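Local coordinates for protein putative decarboxylase involved in desferrioxamine biosynthesis (Erwinia amylovora, PDB 5O5C) that probably decarboxylates lysine with pyridoxal 5'-phosphate as cofactor, a step in making the siderophore desferrioxamine E, at residues 270-274 / 275-279; 309-312 / 313-316; 326-329 / 330-334; 243-246 / 247-250; 236-239 / 240-244. All blocks are in the same frame, centred on the assembly; numbering follows the deposited sequence.

Interaction 1 (270-274 / 275-279); sequences SGTTD and FGSID. With PLP (pyridoxal-5'-phosphate), chain H.
Ser270 and Ile278 form a single beta bridge, and between them the chain doubles back so that its two arms run nearly antiparallel, 173° apart. Inside the loop, Ser277 O accepts Thr272 N at 2.8 Å. The same oxygen takes a weak bond from Gly271 N. Further round, Gly276 N donates to Thr272 O at 2.8 Å.

The Thr272 side chain ties the arms together. Its OG1 sits between the backbone N and the carbonyl carbon (chi1 70°), turned toward Ser277. Thr272 OG1 donates to Ser277 OG at 2.8 Å, and Ser277 OG is also bonded to Tyr242 O. Phe275 N gives Thr272 OG1 a weak bond. The methyl CG2 of Thr272 lies beside Ser277 OG at 3.3 Å. The Phe275 ring stacks on Tyr242.

Thr273 turns out of the loop. Its OG1 is hydrogen-bonded to O3 of the cofactor at 2.7 Å. Gly271 O reaches the cofactor methyl carbon C2A at 3.6 Å. This loop after strand 262-269 lines the pyridoxal-phosphate pocket of a fold-type I, group II decarboxylase.

Interaction 2 (309-312 / 313-316); sequences ESHR and PRLA
His311 and Arg314 lie side by side and point the same way, one turn of chain apart. Their flat groups are set steeply, with the imidazole and guanidinium planes 75° from each other. Arg314 presents the edge of its guanidinium, near its own plane, to the ring. NH1 of Arg314 comes to 3.3 Å from His311 ND1. Behind it, Arg314 CD is 3.6 Å from His311 ND1. The bend of the Arg314 chain at chi3 (62°) brings NH1 close to the same ring nitrogen. Ser310 OG sits 3.6 Å above one face of the His311 ring, toward its rim.

The backbone sets the spacing of the two side chains. Arg314 N donates to His311 O at 2.6 Å, and the bond is nearly straight. The next bond follows the same step, Leu315 N to Arg312 O at 3.0 Å. Pro313 has no N-H to give, and its ring carbon CD packs on Ser310 O at 3.2 Å. Arg312 leaves in a different direction, and its NE makes a weak bond with Leu306 O.

Outside the turn, His311 packs on Asp405 and Leu408 of helix 397-420, Arg314 touches Glu431, and the buried Leu315 reaches Ser270 and Leu305. The successive i+3 to i backbone bonds, continued by Ala316 N to Pro313 O, mark a short 3-10 turn at the surface. It belongs to the connection between strands 294-299 and 323-327 of the large sheet.

Interaction 3 (326-329 / 330-334); sequences VDYH and KSFFQ. With PLP (pyridoxal-5'-phosphate), chain H.
Lys330 crosses Asp327 with its chain extended beyond CG (chi2 180°), while His329 beside it has CG between the backbone N and the carbonyl carbon (chi1 71°); these torsions send both side chains to the cofactor. Lys330 CD passes Asp327 OD2 at 3.5 Å. Its NZ ends 2.1 Å from cofactor C4A, too short for a non-bonded contact. No link is modelled, but the position is consistent with the predicted lysine attachment. His329 NE2 donates to phosphate oxygen O2P at 2.9 Å, met at the edge of the ring and in its plane.

Away from the cofactor, Tyr328 and Phe332 form an edge-to-face pair, with centroids 5.3 Å apart and planes at 70°. Tyr328 CD1 lies over one face of Phe332, toward its rim. At the end of the short helix Phe332 N donates to Tyr328 O at 3.0 Å, after weaker bonds from Lys330 N and Ser331 N to Asp327 O. Gln334 NE2 folds back to Phe332 O at 2.8 Å, and Gln334 O receives a CA-H contact from His329.

The segment joins the end of strand 323-327 to the short helix 328-331. Tyr328 and Phe332 pack on Met388 of helix 385-394, Phe333 on helix 397-420, and Tyr328 also on strand 339-343.

Interaction 4 (243-246 / 247-250); sequences RMDV and DCLK
Asp245 is the N-cap of helix 246-258, and its side chain caps Cys248 N. The capping bond runs from Cys248 N to Asp245 OD1 and is weak, at 3.4 Å. With Asp245 CG anti to the backbone N (chi1 -176°), the carboxylate is turned back over the first helical turn. Two backbone bonds then start the helix. Leu249 N donates to Asp245 O at 3.0 Å. Lys250 N donates to Val246 O at 2.9 Å and is close to straight.

Charge comes next. The side chains of Asp245 and Asp247 cross obliquely, their carboxylate planes 52° apart, with Asp245 OD1 4.1 Å from Asp247 OD2. Two like charges this near would oppose each other, though the N-terminal end of the helix probably stabilises both. Asp245 OD2 also lies 3.3 Å from Cys248 SG.

The apolar contacts are on the buried side. Met244 is extended from CG outward and reaches Leu249, and it also packs on Ile284 of helix 281-290 and Ser212 of strand 207-212. Leu249 also packs on Leu287 and Phe210. The methyl of Met244 is pressed tightly into Leu249, its CE only 3.3 Å from Leu249 CD1.

Interaction 5 (236-239 / 240-244); sequences VDYD and ERYRM
Asp239 to Tyr242 form a type I beta turn that closes a hairpin-like loop, with Tyr238 and Met244 bridged across it. Tyr242 N donates to Asp239 O at 3.0 Å. Beyond it, Asp239 N donates to Arg243 O; the modelled 2.5 Å is very short and its exact length is doubtful. Tyr242 has positive phi (60°), so the turn is consistent with a type I turn followed by a G1 beta bulge.

Tyr238 and Tyr242 lie on one side of the loop and point the same way. Their planes are 25° apart but slid, so the rings barely overlap. The closest atoms are Tyr238 CE2 and Tyr242 CD1, 3.4 Å apart. Both tyrosines also pack on Leu214.

On another side, the Asp239 side chain crosses that of Arg243, with Asp239 OD2 at 3.5 Å from Arg243 CB. The end of Arg243 goes on to a salt bridge with Glu431. Arg241 lays its guanidinium against that of Arg243, whose CZ is 3.5 Å above the Arg241 plane, over its centre. The Glu431 carboxylate, a long and weak partner of Arg241, probably eases this pairing.

Val236 CG1 meets Met244 CE at 3.5 Å. Here the loop leaves edge strand 233-236, next to strand 207-212, and leads into helix 246-258, whose Cys248 and Leu249 also pack on Val236.

How the interactions relate
Along the chain the order is interaction 5, 4, 1, 2, 3, all within the conserved decarboxylase domain. Interactions 5 and 4 share Arg243 and Met244, with centres about 7 Å apart. They lead from edge strand 233-236 into helix 246-258. Interaction 1 lies about 10 Å from interaction 5 between centres and joins it through Ser277 to Tyr242 and Asp279 to Met244. Interaction 2 packs on interaction 1, Leu315 against Ser270. Interaction 3, at the end of strand 323-327 and on helix 328-331, meets interaction 1 only through the cofactor, their nearest atoms being about 5 Å apart. The loops following strands of the large sheet thus reach from the edge to the pyridoxal-phosphate pocket.

Interaction 1 (270-274 / 275-279)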
# COMPACT_ATOMS: atom_id res chain seq x y z
N SER B 270 4.16 9.50 19.78
CA SER B 270 4.79 8.67 20.79
C SER B 270 6.03 8.07 20.18
O SER B 270 6.15 6.83 20.02
CB SER B 270 3.79 7.62 21.33
OG SER B 270 3.23 6.78 20.30
N GLY B 271 6.98 8.96 19.83
CA GLY B 271 8.19 8.59 19.12
C GLY B 271 8.36 9.43 17.88
O GLY B 271 7.95 9.00 16.77
N THR B 272 8.90 10.64 18.05
CA THR B 272 9.16 11.49 16.91
C THR B 272 10.23 10.85 16.04
O THR B 272 11.14 10.17 16.54
CB THR B 272 9.46 12.96 17.27
OG1 THR B 272 10.73 13.10 17.91
CG2 THR B 272 8.36 13.50 18.14
N THR B 273 10.10 11.04 14.72
CA THR B 273 11.00 10.42 13.74
C THR B 273 12.47 10.76 13.96
O THR B 273 13.30 9.89 13.86
CB THR B 273 10.61 10.87 12.34
OG1 THR B 273 9.20 10.63 12.17
CG2 THR B 273 11.42 10.21 11.26
N ASP B 274 12.79 12.02 14.24
CA ASP B 274 14.16 12.43 14.47
C ASP B 274 14.71 12.14 15.87
O ASP B 274 15.81 11.67 15.95
CB ASP B 274 14.34 13.91 14.14
CG ASP B 274 14.30 14.20 12.61
OD1 ASP B 274 14.66 13.35 11.81
OD2 ASP B 274 13.97 15.32 12.18
N PHE B 275 13.98 12.51 16.92
CA PHE B 275 14.44 12.50 18.34
C PHE B 275 14.00 11.26 19.11
O PHE B 275 14.60 10.90 20.17
CB PHE B 275 13.92 13.77 19.08
CG PHE B 275 14.68 15.02 18.72
CD1 PHE B 275 14.31 15.80 17.61
CD2 PHE B 275 15.84 15.36 19.42
CE1 PHE B 275 15.05 16.88 17.22
CE2 PHE B 275 16.59 16.45 19.04
CZ PHE B 275 16.21 17.21 17.93
N GLY B 276 12.99 10.56 18.58
CA GLY B 276 12.44 9.40 19.29
C GLY B 276 11.71 9.80 20.56
O GLY B 276 11.60 9.01 21.50
N SER B 277 11.27 11.05 20.59
CA SER B 277 10.74 11.66 21.78
C SER B 277 9.25 11.28 21.83
O SER B 277 8.62 11.08 20.80
CB SER B 277 11.03 13.17 21.75
OG SER B 277 10.49 13.87 20.60
N ILE B 278 8.71 11.19 23.03
CA ILE B 278 7.37 10.71 23.29
C ILE B 278 6.66 11.92 23.86
O ILE B 278 7.06 12.38 24.94
CB ILE B 278 7.38 9.52 24.29
CG1 ILE B 278 7.93 8.25 23.60
CG2 ILE B 278 5.99 9.25 24.84
CD1 ILE B 278 8.56 7.22 24.51
N ASP B 279 5.67 12.44 23.13
CA ASP B 279 4.80 13.51 23.64
C ASP B 279 4.05 12.99 24.94
O ASP B 279 3.95 11.78 25.17
CB ASP B 279 3.81 14.01 22.56
CG ASP B 279 4.50 14.69 21.33
OD1 ASP B 279 5.67 15.10 21.39
OD2 ASP B 279 3.84 14.79 20.26
N1 PLP H . 4.69 8.66 11.64
C2 PLP H . 5.91 8.60 12.21
C2A PLP H . 6.10 8.95 13.66
C3 PLP H . 7.05 8.18 11.39
O3 PLP H . 8.32 8.10 11.90
C4 PLP H . 6.75 7.84 9.98
C4A PLP H . 7.82 7.47 9.03
C5 PLP H . 5.37 7.95 9.48
C6 PLP H . 4.41 8.39 10.36
C5A PLP H . 5.07 7.61 8.04
O4P PLP H . 5.21 6.18 7.98
P PLP H . 5.22 5.26 6.65
O1P PLP H . 6.55 5.54 6.02
O2P PLP H . 5.18 3.85 7.19
O3P PLP H . 4.08 5.60 5.76

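Interaction 2 (309-312 / 313-316)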
# COMPACT_ATOMS: atom_id res chain seq x y z
N GLU B 309 8.98 -5.77 27.99
CA GLU B 309 8.76 -6.17 29.39
C GLU B 309 8.76 -5.00 30.37
O GLU B 309 7.88 -4.94 31.23
CB GLU B 309 9.85 -7.19 29.84
CG GLU B 309 11.32 -6.70 29.74
CD GLU B 309 12.32 -7.56 30.51
OE1 GLU B 309 12.27 -8.80 30.40
OE2 GLU B 309 13.18 -6.99 31.22
N SER B 310 9.72 -4.08 30.23
CA SER B 310 9.95 -3.01 31.21
C SER B 310 9.58 -1.61 30.73
O SER B 310 9.19 -0.78 31.54
CB SER B 310 11.40 -3.02 31.68
OG SER B 310 12.31 -2.90 30.60
N HIS B 311 9.73 -1.36 29.42
CA HIS B 311 9.58 -0.05 28.86
C HIS B 311 8.15 0.28 28.48
O HIS B 311 7.83 1.46 28.30
CB HIS B 311 10.53 0.14 27.67
CG HIS B 311 11.98 0.05 28.04
ND1 HIS B 311 12.61 0.99 28.84
CD2 HIS B 311 12.93 -0.85 27.71
CE1 HIS B 311 13.88 0.65 28.99
NE2 HIS B 311 14.09 -0.47 28.32
N ARG B 312 7.29 -0.73 28.34
CA ARG B 312 5.84 -0.52 28.02
C ARG B 312 5.19 0.66 28.77
O ARG B 312 4.40 1.44 28.17
CB ARG B 312 5.11 -1.83 28.33
CG ARG B 312 3.69 -2.03 27.84
CD ARG B 312 3.30 -3.48 28.15
NE ARG B 312 4.10 -4.44 27.36
CZ ARG B 312 4.42 -5.69 27.71
NH1 ARG B 312 4.05 -6.21 28.87
NH2 ARG B 312 5.15 -6.44 26.89
N PRO B 313 5.50 0.81 30.11
CA PRO B 313 4.99 2.00 30.82
C PRO B 313 5.34 3.32 30.20
O PRO B 313 4.62 4.30 30.42
CB PRO B 313 5.58 1.86 32.23
CG PRO B 313 5.64 0.38 32.42
CD PRO B 313 6.04 -0.17 31.07
N ARG B 314 6.38 3.39 29.36
CA ARG B 314 6.73 4.65 28.74
C ARG B 314 5.71 5.12 27.66
O ARG B 314 5.80 6.26 27.19
CB ARG B 314 8.17 4.62 28.20
CG ARG B 314 9.21 4.40 29.29
CD ARG B 314 10.53 3.90 28.74
NE ARG B 314 11.10 4.86 27.84
CZ ARG B 314 12.00 4.62 26.90
NH1 ARG B 314 12.49 3.42 26.66
NH2 ARG B 314 12.42 5.62 26.17
N LEU B 315 4.82 4.22 27.24
CA LEU B 315 3.68 4.55 26.37
C LEU B 315 2.35 4.78 27.12
O LEU B 315 1.32 5.08 26.48
CB LEU B 315 3.48 3.47 25.29
CG LEU B 315 4.45 3.39 24.10
CD1 LEU B 315 3.96 2.34 23.12
CD2 LEU B 315 4.69 4.74 23.43
N ALA B 316 2.35 4.72 28.44
CA ALA B 316 1.09 4.97 29.21
C ALA B 316 0.41 6.30 28.87
O ALA B 316 1.05 7.36 28.77
CB ALA B 316 1.33 4.82 30.71

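Interaction 3 (326-329 / 330-334)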
# COMPACT_ATOMS: atom_id res chain seq x y z
N VAL B 326 0.43 2.53 13.93
CA VAL B 326 1.45 1.57 14.33
C VAL B 326 2.21 1.06 13.10
O VAL B 326 1.54 0.59 12.17
CB VAL B 326 0.73 0.36 14.98
CG1 VAL B 326 1.69 -0.78 15.21
CG2 VAL B 326 0.09 0.76 16.28
N ASP B 327 3.57 1.06 13.10
CA ASP B 327 4.37 0.49 11.97
C ASP B 327 5.19 -0.70 12.40
O ASP B 327 6.18 -0.54 13.07
CB ASP B 327 5.34 1.46 11.28
CG ASP B 327 4.74 2.27 10.17
OD1 ASP B 327 3.57 2.16 9.84
OD2 ASP B 327 5.49 3.07 9.64
N TYR B 328 4.74 -1.89 11.98
CA TYR B 328 5.42 -3.11 12.29
C TYR B 328 6.65 -3.22 11.44
O TYR B 328 7.63 -3.92 11.85
CB TYR B 328 4.57 -4.35 12.09
CG TYR B 328 3.19 -4.31 12.67
CD1 TYR B 328 2.99 -4.61 14.02
CD2 TYR B 328 2.07 -3.99 11.89
CE1 TYR B 328 1.73 -4.60 14.58
CE2 TYR B 328 0.78 -3.97 12.47
CZ TYR B 328 0.63 -4.27 13.84
OH TYR B 328 -0.63 -4.26 14.48
N HIS B 329 6.60 -2.55 10.27
CA HIS B 329 7.75 -2.46 9.38
C HIS B 329 8.87 -1.43 9.75
O HIS B 329 9.83 -1.33 8.98
CB HIS B 329 7.30 -2.29 7.92
CG HIS B 329 6.70 -0.97 7.58
ND1 HIS B 329 5.53 -0.84 6.85
CD2 HIS B 329 7.12 0.29 7.84
CE1 HIS B 329 5.24 0.44 6.70
NE2 HIS B 329 6.20 1.14 7.27
N LYS B 330 8.71 -0.65 10.83
CA LYS B 330 9.83 0.02 11.55
C LYS B 330 10.32 -0.65 12.86
O LYS B 330 11.51 -0.79 13.07
CB LYS B 330 9.42 1.44 11.91
CG LYS B 330 9.07 2.26 10.69
CD LYS B 330 8.65 3.66 11.05
CE LYS B 330 8.97 4.46 9.82
NZ LYS B 330 8.54 5.82 10.05
N SER B 331 9.42 -1.01 13.75
CA SER B 331 9.80 -1.44 15.07
C SER B 331 9.54 -2.87 15.42
O SER B 331 9.98 -3.28 16.47
CB SER B 331 9.17 -0.52 16.14
OG SER B 331 9.40 0.83 15.78
N PHE B 332 8.88 -3.62 14.55
CA PHE B 332 8.68 -5.06 14.73
C PHE B 332 9.44 -5.95 13.76
O PHE B 332 9.09 -7.12 13.62
CB PHE B 332 7.20 -5.40 14.69
CG PHE B 332 6.44 -4.89 15.86
CD1 PHE B 332 6.13 -3.53 15.98
CD2 PHE B 332 6.00 -5.75 16.84
CE1 PHE B 332 5.43 -3.07 17.06
CE2 PHE B 332 5.29 -5.30 17.90
CZ PHE B 332 5.04 -3.95 18.04
N PHE B 333 10.50 -5.44 13.11
CA PHE B 333 11.37 -6.31 12.20
C PHE B 333 10.59 -7.08 11.11
O PHE B 333 10.95 -8.22 10.72
CB PHE B 333 12.21 -7.24 13.06
CG PHE B 333 12.81 -6.56 14.25
CD1 PHE B 333 13.94 -5.81 14.12
CD2 PHE B 333 12.19 -6.60 15.48
CE1 PHE B 333 14.46 -5.09 15.18
CE2 PHE B 333 12.71 -5.90 16.56
CZ PHE B 333 13.85 -5.15 16.40
N GLN B 334 9.51 -6.47 10.64
CA GLN B 334 8.69 -7.00 9.55
C GLN B 334 8.97 -6.28 8.26
O GLN B 334 9.18 -5.09 8.27
CB GLN B 334 7.24 -6.80 9.84
CG GLN B 334 6.77 -7.53 11.00
CD GLN B 334 7.22 -8.99 11.10
OE1 GLN B 334 6.88 -9.86 10.26
NE2 GLN B 334 7.98 -9.27 12.14
N1 PLP H . 4.69 8.66 11.64
C2 PLP H . 5.91 8.60 12.21
C2A PLP H . 6.10 8.95 13.66
C3 PLP H . 7.05 8.18 11.39
O3 PLP H . 8.32 8.10 11.90
C4 PLP H . 6.75 7.84 9.98
C4A PLP H . 7.82 7.47 9.03
C5 PLP H . 5.37 7.95 9.48
C6 PLP H . 4.41 8.39 10.36
C5A PLP H . 5.07 7.61 8.04
O4P PLP H . 5.21 6.18 7.98
P PLP H . 5.22 5.26 6.65
O1P PLP H . 6.55 5.54 6.02
O2P PLP H . 5.18 3.85 7.19
O3P PLP H . 4.08 5.60 5.76

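Interaction 4 (243-246 / 247-250)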
# COMPACT_ATOMS: atom_id res chain seq x y z
N ARG B 243 9.83 16.88 23.50
CA ARG B 243 8.43 16.50 23.65
C ARG B 243 7.56 17.70 23.51
O ARG B 243 7.93 18.79 23.99
CB ARG B 243 8.16 15.94 25.04
CG ARG B 243 9.02 14.78 25.43
CD ARG B 243 8.72 14.32 26.85
NE ARG B 243 9.61 13.24 27.23
CZ ARG B 243 9.87 12.84 28.48
NH1 ARG B 243 9.31 13.42 29.54
NH2 ARG B 243 10.73 11.85 28.66
N MET B 244 6.39 17.52 22.89
CA MET B 244 5.42 18.56 22.79
C MET B 244 5.07 19.18 24.16
O MET B 244 4.75 18.50 25.12
CB MET B 244 4.14 18.05 22.13
CG MET B 244 3.04 19.09 22.05
SD MET B 244 1.50 18.38 21.51
CE MET B 244 0.48 19.78 21.58
N ASP B 245 5.08 20.50 24.22
CA ASP B 245 4.81 21.21 25.47
C ASP B 245 3.33 21.50 25.66
O ASP B 245 2.76 22.28 24.93
CB ASP B 245 5.58 22.51 25.45
CG ASP B 245 5.45 23.29 26.74
OD1 ASP B 245 4.49 23.09 27.53
OD2 ASP B 245 6.32 24.14 26.94
N VAL B 246 2.73 20.90 26.67
CA VAL B 246 1.27 20.97 26.84
C VAL B 246 0.78 22.35 27.24
O VAL B 246 -0.32 22.71 26.88
CB VAL B 246 0.74 19.92 27.84
CG1 VAL B 246 1.26 18.55 27.48
CG2 VAL B 246 1.12 20.26 29.29
N ASP B 247 1.60 23.10 27.99
CA ASP B 247 1.38 24.55 28.24
C ASP B 247 1.26 25.30 26.92
O ASP B 247 0.35 26.15 26.76
CB ASP B 247 2.51 25.20 29.07
CG ASP B 247 2.60 24.66 30.51
OD1 ASP B 247 1.62 24.08 31.03
OD2 ASP B 247 3.67 24.84 31.12
N CYS B 248 2.16 24.99 25.97
CA CYS B 248 2.12 25.65 24.68
C CYS B 248 0.88 25.20 23.88
O CYS B 248 0.38 25.97 23.08
CB CYS B 248 3.37 25.38 23.85
SG CYS B 248 4.91 25.99 24.57
N LEU B 249 0.45 23.94 24.05
CA LEU B 249 -0.78 23.43 23.38
C LEU B 249 -1.98 24.22 23.89
O LEU B 249 -2.80 24.70 23.09
CB LEU B 249 -1.02 21.96 23.69
CG LEU B 249 -2.28 21.27 23.12
CD1 LEU B 249 -2.39 21.44 21.60
CD2 LEU B 249 -2.44 19.79 23.50
N LYS B 250 -2.06 24.34 25.23
CA LYS B 250 -3.14 25.08 25.92
C LYS B 250 -3.21 26.47 25.28
O LYS B 250 -4.23 26.86 24.68
CB LYS B 250 -2.84 25.12 27.45
CG LYS B 250 -4.00 25.45 28.40
CD LYS B 250 -3.72 24.98 29.84
CE LYS B 250 -2.46 25.63 30.44
NZ LYS B 250 -2.27 25.33 31.90

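Interaction 5 (236-239 / 240-244)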
# COMPACT_ATOMS: atom_id res chain seq x y z
N VAL B 236 2.94 23.12 17.42
CA VAL B 236 3.07 23.40 18.82
C VAL B 236 4.52 23.18 19.24
O VAL B 236 5.14 22.15 18.92
CB VAL B 236 2.15 22.45 19.62
CG1 VAL B 236 2.23 22.72 21.11
CG2 VAL B 236 0.71 22.54 19.08
N ASP B 237 5.05 24.14 20.00
CA ASP B 237 6.46 24.13 20.38
C ASP B 237 6.75 22.87 21.16
O ASP B 237 5.85 22.25 21.71
CB ASP B 237 6.81 25.38 21.22
CG ASP B 237 8.29 25.64 21.32
OD1 ASP B 237 9.11 24.97 20.64
OD2 ASP B 237 8.67 26.56 22.08
N TYR B 238 7.99 22.46 21.15
CA TYR B 238 8.44 21.33 21.93
C TYR B 238 9.27 21.75 23.16
O TYR B 238 9.78 22.87 23.20
CB TYR B 238 9.23 20.36 21.07
CG TYR B 238 10.29 21.00 20.23
CD1 TYR B 238 9.98 21.52 18.99
CD2 TYR B 238 11.61 21.12 20.68
CE1 TYR B 238 10.93 22.11 18.21
CE2 TYR B 238 12.57 21.73 19.89
CZ TYR B 238 12.20 22.23 18.66
OH TYR B 238 13.09 22.81 17.79
N ASP B 239 9.33 20.85 24.13
CA ASP B 239 10.21 20.86 25.31
C ASP B 239 11.67 20.94 25.02
O ASP B 239 12.10 20.68 23.93
CB ASP B 239 10.10 19.48 26.08
CG ASP B 239 8.93 19.40 26.97
OD1 ASP B 239 8.23 20.41 27.09
OD2 ASP B 239 8.71 18.32 27.56
N GLU B 240 12.43 21.13 26.09
CA GLU B 240 13.88 20.93 26.13
C GLU B 240 14.29 19.45 26.01
O GLU B 240 15.43 19.17 25.71
CB GLU B 240 14.48 21.53 27.41
CG GLU B 240 14.40 23.05 27.58
CD GLU B 240 13.03 23.62 27.93
OE1 GLU B 240 12.15 22.87 28.42
OE2 GLU B 240 12.82 24.85 27.73
N ARG B 241 13.37 18.51 26.30
CA ARG B 241 13.49 17.10 25.85
C ARG B 241 12.76 16.72 24.53
O ARG B 241 12.46 15.53 24.26
CB ARG B 241 13.06 16.16 26.98
CG ARG B 241 14.02 16.22 28.16
CD ARG B 241 13.44 15.52 29.36
NE ARG B 241 13.62 14.10 29.21
CZ ARG B 241 13.09 13.15 29.97
NH1 ARG B 241 12.26 13.42 30.98
NH2 ARG B 241 13.39 11.88 29.69
N TYR B 242 12.47 17.75 23.72
CA TYR B 242 11.88 17.60 22.41
C TYR B 242 10.50 16.90 22.35
O TYR B 242 10.11 16.37 21.30
CB TYR B 242 12.90 16.91 21.50
CG TYR B 242 14.17 17.73 21.36
CD1 TYR B 242 14.21 18.83 20.47
CD2 TYR B 242 15.27 17.49 22.16
CE1 TYR B 242 15.33 19.62 20.36
CE2 TYR B 242 16.42 18.28 22.05
CZ TYR B 242 16.44 19.35 21.15
OH TYR B 242 17.59 20.08 21.01
N ARG B 243 9.83 16.88 23.50
CA ARG B 243 8.43 16.50 23.65
C ARG B 243 7.56 17.70 23.51
O ARG B 243 7.93 18.79 23.99
CB ARG B 243 8.16 15.94 25.04
CG ARG B 243 9.02 14.78 25.43
CD ARG B 243 8.72 14.32 26.85
NE ARG B 243 9.61 13.24 27.23
CZ ARG B 243 9.87 12.84 28.48
NH1 ARG B 243 9.31 13.42 29.54
NH2 ARG B 243 10.73 11.85 28.66
N MET B 244 6.39 17.52 22.89
CA MET B 244 5.42 18.56 22.79
C MET B 244 5.07 19.18 24.16
O MET B 244 4.75 18.50 25.12
CB MET B 244 4.14 18.05 22.13
CG MET B 244 3.04 19.09 22.05
SD MET B 244 1.50 18.38 21.51
CE MET B 244 0.48 19.78 21.58